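Local coordinates for protein ribonucleoside-diphosphate reductase subunit beta (Streptococcus sanguinis, PDB 4N83) that probably supplies, as the dimanganese-binding small subunit of a class Ib ribonucleotide reductase, the radical cofactor needed to turn ribonucleotides into deoxyribonucleotides for DNA synthesis, at residues S38-D43 / L177-E182. Residues are numbered along the deposited sequence; the frame is centred on the assembly and turned at random.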
loop_
_atom_site.group_PDB
_atom_site.type_symbol
_atom_site.label_atom_id
_atom_site.label_comp_id
_atom_site.label_asym_id
_atom_site.label_seq_id
_atom_site.Cartn_x
_atom_site.Cartn_y
_atom_site.Cartn_z
ATOM N N SER A 38 -12.784 -1.626 -24.097
ATOM C CA SER A 38 -13.662 -1.218 -25.199
ATOM C C SER A 38 -13.849 -2.305 -26.264
ATOM O O SER A 38 -14.832 -2.282 -27.007
ATOM C CB SER A 38 -13.129 0.056 -25.862
ATOM O OG SER A 38 -11.872 -0.171 -26.474
ATOM N N ASN A 39 -12.909 -3.249 -26.334
ATOM C CA ASN A 39 -12.996 -4.369 -27.277
ATOM C C ASN A 39 -14.032 -5.425 -26.876
ATOM O O ASN A 39 -14.379 -6.283 -27.688
ATOM C CB ASN A 39 -11.628 -5.042 -27.447
ATOM C CG ASN A 39 -10.552 -4.087 -27.945
ATOM O OD1 ASN A 39 -9.364 -4.310 -27.712
ATOM N ND2 ASN A 39 -10.959 -3.023 -28.630
ATOM N N ASP A 40 -14.517 -5.365 -25.634
ATOM C CA ASP A 40 -15.548 -6.288 -25.145
ATOM C C ASP A 40 -16.968 -5.725 -25.252
ATOM O O ASP A 40 -17.924 -6.372 -24.819
ATOM C CB ASP A 40 -15.256 -6.686 -23.697
ATOM C CG ASP A 40 -14.032 -7.565 -23.575
ATOM O OD1 ASP A 40 -13.142 -7.477 -24.447
ATOM O OD2 ASP A 40 -13.957 -8.348 -22.606
ATOM N N LEU A 41 -17.106 -4.534 -25.832
ATOM C CA LEU A 41 -18.426 -3.950 -26.084
ATOM C C LEU A 41 -19.181 -4.688 -27.191
ATOM O O LEU A 41 -20.402 -4.573 -27.289
ATOM C CB LEU A 41 -18.305 -2.463 -26.438
ATOM C CG LEU A 41 -17.998 -1.527 -25.265
ATOM C CD1 LEU A 41 -17.590 -0.147 -25.762
ATOM C CD2 LEU A 41 -19.193 -1.427 -24.326
ATOM N N ASP A 42 -18.454 -5.436 -28.020
ATOM C CA ASP A 42 -19.063 -6.236 -29.081
ATOM C C ASP A 42 -19.805 -7.449 -28.513
ATOM O O ASP A 42 -20.893 -7.784 -28.980
ATOM C CB ASP A 42 -17.998 -6.692 -30.085
ATOM C CG ASP A 42 -18.594 -7.165 -31.397
ATOM O OD1 ASP A 42 -18.290 -8.303 -31.813
ATOM O OD2 ASP A 42 -19.367 -6.402 -32.013
ATOM N N ASP A 43 -19.214 -8.097 -27.507
ATOM C CA ASP A 43 -19.813 -9.278 -26.866
ATOM C C ASP A 43 -20.688 -8.925 -25.658
ATOM O O ASP A 43 -21.569 -9.702 -25.283
ATOM C CB ASP A 43 -18.722 -10.270 -26.443
ATOM C CG ASP A 43 -18.204 -11.098 -27.603
ATOM O OD1 ASP A 43 -18.960 -11.958 -28.102
ATOM O OD2 ASP A 43 -17.042 -10.895 -28.012
ATOM N N LEU A 177 -16.388 -11.997 -23.178
ATOM C CA LEU A 177 -15.925 -11.020 -22.182
ATOM C C LEU A 177 -14.483 -11.306 -21.742
ATOM O O LEU A 177 -14.220 -11.563 -20.565
ATOM C CB LEU A 177 -16.864 -11.000 -20.967
ATOM C CG LEU A 177 -18.353 -10.761 -21.232
ATOM C CD1 LEU A 177 -19.145 -10.907 -19.942
ATOM C CD2 LEU A 177 -18.596 -9.395 -21.856
ATOM N N ALA A 178 -13.559 -11.250 -22.699
ATOM C CA ALA A 178 -12.164 -11.642 -22.471
ATOM C C ALA A 178 -11.405 -10.663 -21.574
ATOM O O ALA A 178 -10.742 -11.072 -20.620
ATOM C CB ALA A 178 -11.440 -11.804 -23.801
ATOM N N ASN A 179 -11.502 -9.375 -21.892
ATOM C CA ASN A 179 -10.828 -8.326 -21.121
ATOM C C ASN A 179 -11.463 -8.091 -19.750
ATOM O O ASN A 179 -10.774 -7.725 -18.798
ATOM C CB ASN A 179 -10.799 -7.018 -21.915
ATOM C CG ASN A 179 -9.994 -7.134 -23.198
ATOM O OD1 ASN A 179 -8.859 -7.610 -23.187
ATOM N ND2 ASN A 179 -10.576 -6.694 -24.309
ATOM N N VAL A 180 -12.776 -8.302 -19.658
ATOM C CA VAL A 180 -13.494 -8.213 -18.384
ATOM C C VAL A 180 -13.149 -9.416 -17.502
ATOM O O VAL A 180 -13.238 -9.341 -16.278
ATOM C CB VAL A 180 -15.026 -8.139 -18.594
ATOM C CG1 VAL A 180 -15.757 -8.050 -17.257
ATOM C CG2 VAL A 180 -15.392 -6.952 -19.478
ATOM N N ALA A 181 -12.761 -10.524 -18.131
ATOM C CA ALA A 181 -12.326 -11.714 -17.406
ATOM C C ALA A 181 -10.881 -11.582 -16.923
ATOM O O ALA A 181 -10.574 -11.951 -15.791
ATOM C CB ALA A 181 -12.482 -12.951 -18.276
ATOM N N GLU A 182 -10.003 -11.061 -17.783
ATOM C CA GLU A 182 -8.579 -10.885 -17.447
ATOM C C GLU A 182 -8.363 -9.980 -16.235
ATOM O O GLU A 182 -7.482 -10.235 -15.414
ATOM C CB GLU A 182 -7.789 -10.333 -18.647
ATOM C CG GLU A 182 -7.092 -11.397 -19.488
ATOM C CD GLU A 182 -5.869 -12.004 -18.810
ATOM O OE1 GLU A 182 -5.384 -13.048 -19.296
ATOM O OE2 GLU A 182 -5.389 -11.447 -17.799
#
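Asp40 points its carboxylate at the first turn of helix 178-206 and carries the polar part of this contact. OD2 of Asp40 takes a hydrogen bond from the backbone N of Val180 at 3.2 Å. This N-H comes from above the carboxylate plane, 43° out of it. A second, weak bond reaches Asp40 OD2 from the backbone N of Asn179 at 2.8 Å. The other oxygen, OD1 of Asp40, is held weakly by Asn179 ND2 at 2.7 Å. Carboxylate and amide planes are only 25° apart. A chi1 of -63° puts CG of Asn179 beside its own backbone N, where main-chain N and ND2 can both reach the Asp40 carboxylate.

The remaining contacts are van der Waals. CG2 of Val180 lies beside Asp40 OD2 at 3.7 Å, and Val180 also packs on Leu37 and Ile107. The CD2 methyl of Leu177 approaches the backbone of Asp43, 4.4 Å from its C atom.

Asp40 is buried, and the helix dipole would favour its negative charge. A carboxylate from a distant part of the chain thus accepts N-H groups of the first turn of helix 178-206, which carries the manganese ligands Glu191 and His194 in the ferritin-like helical fold.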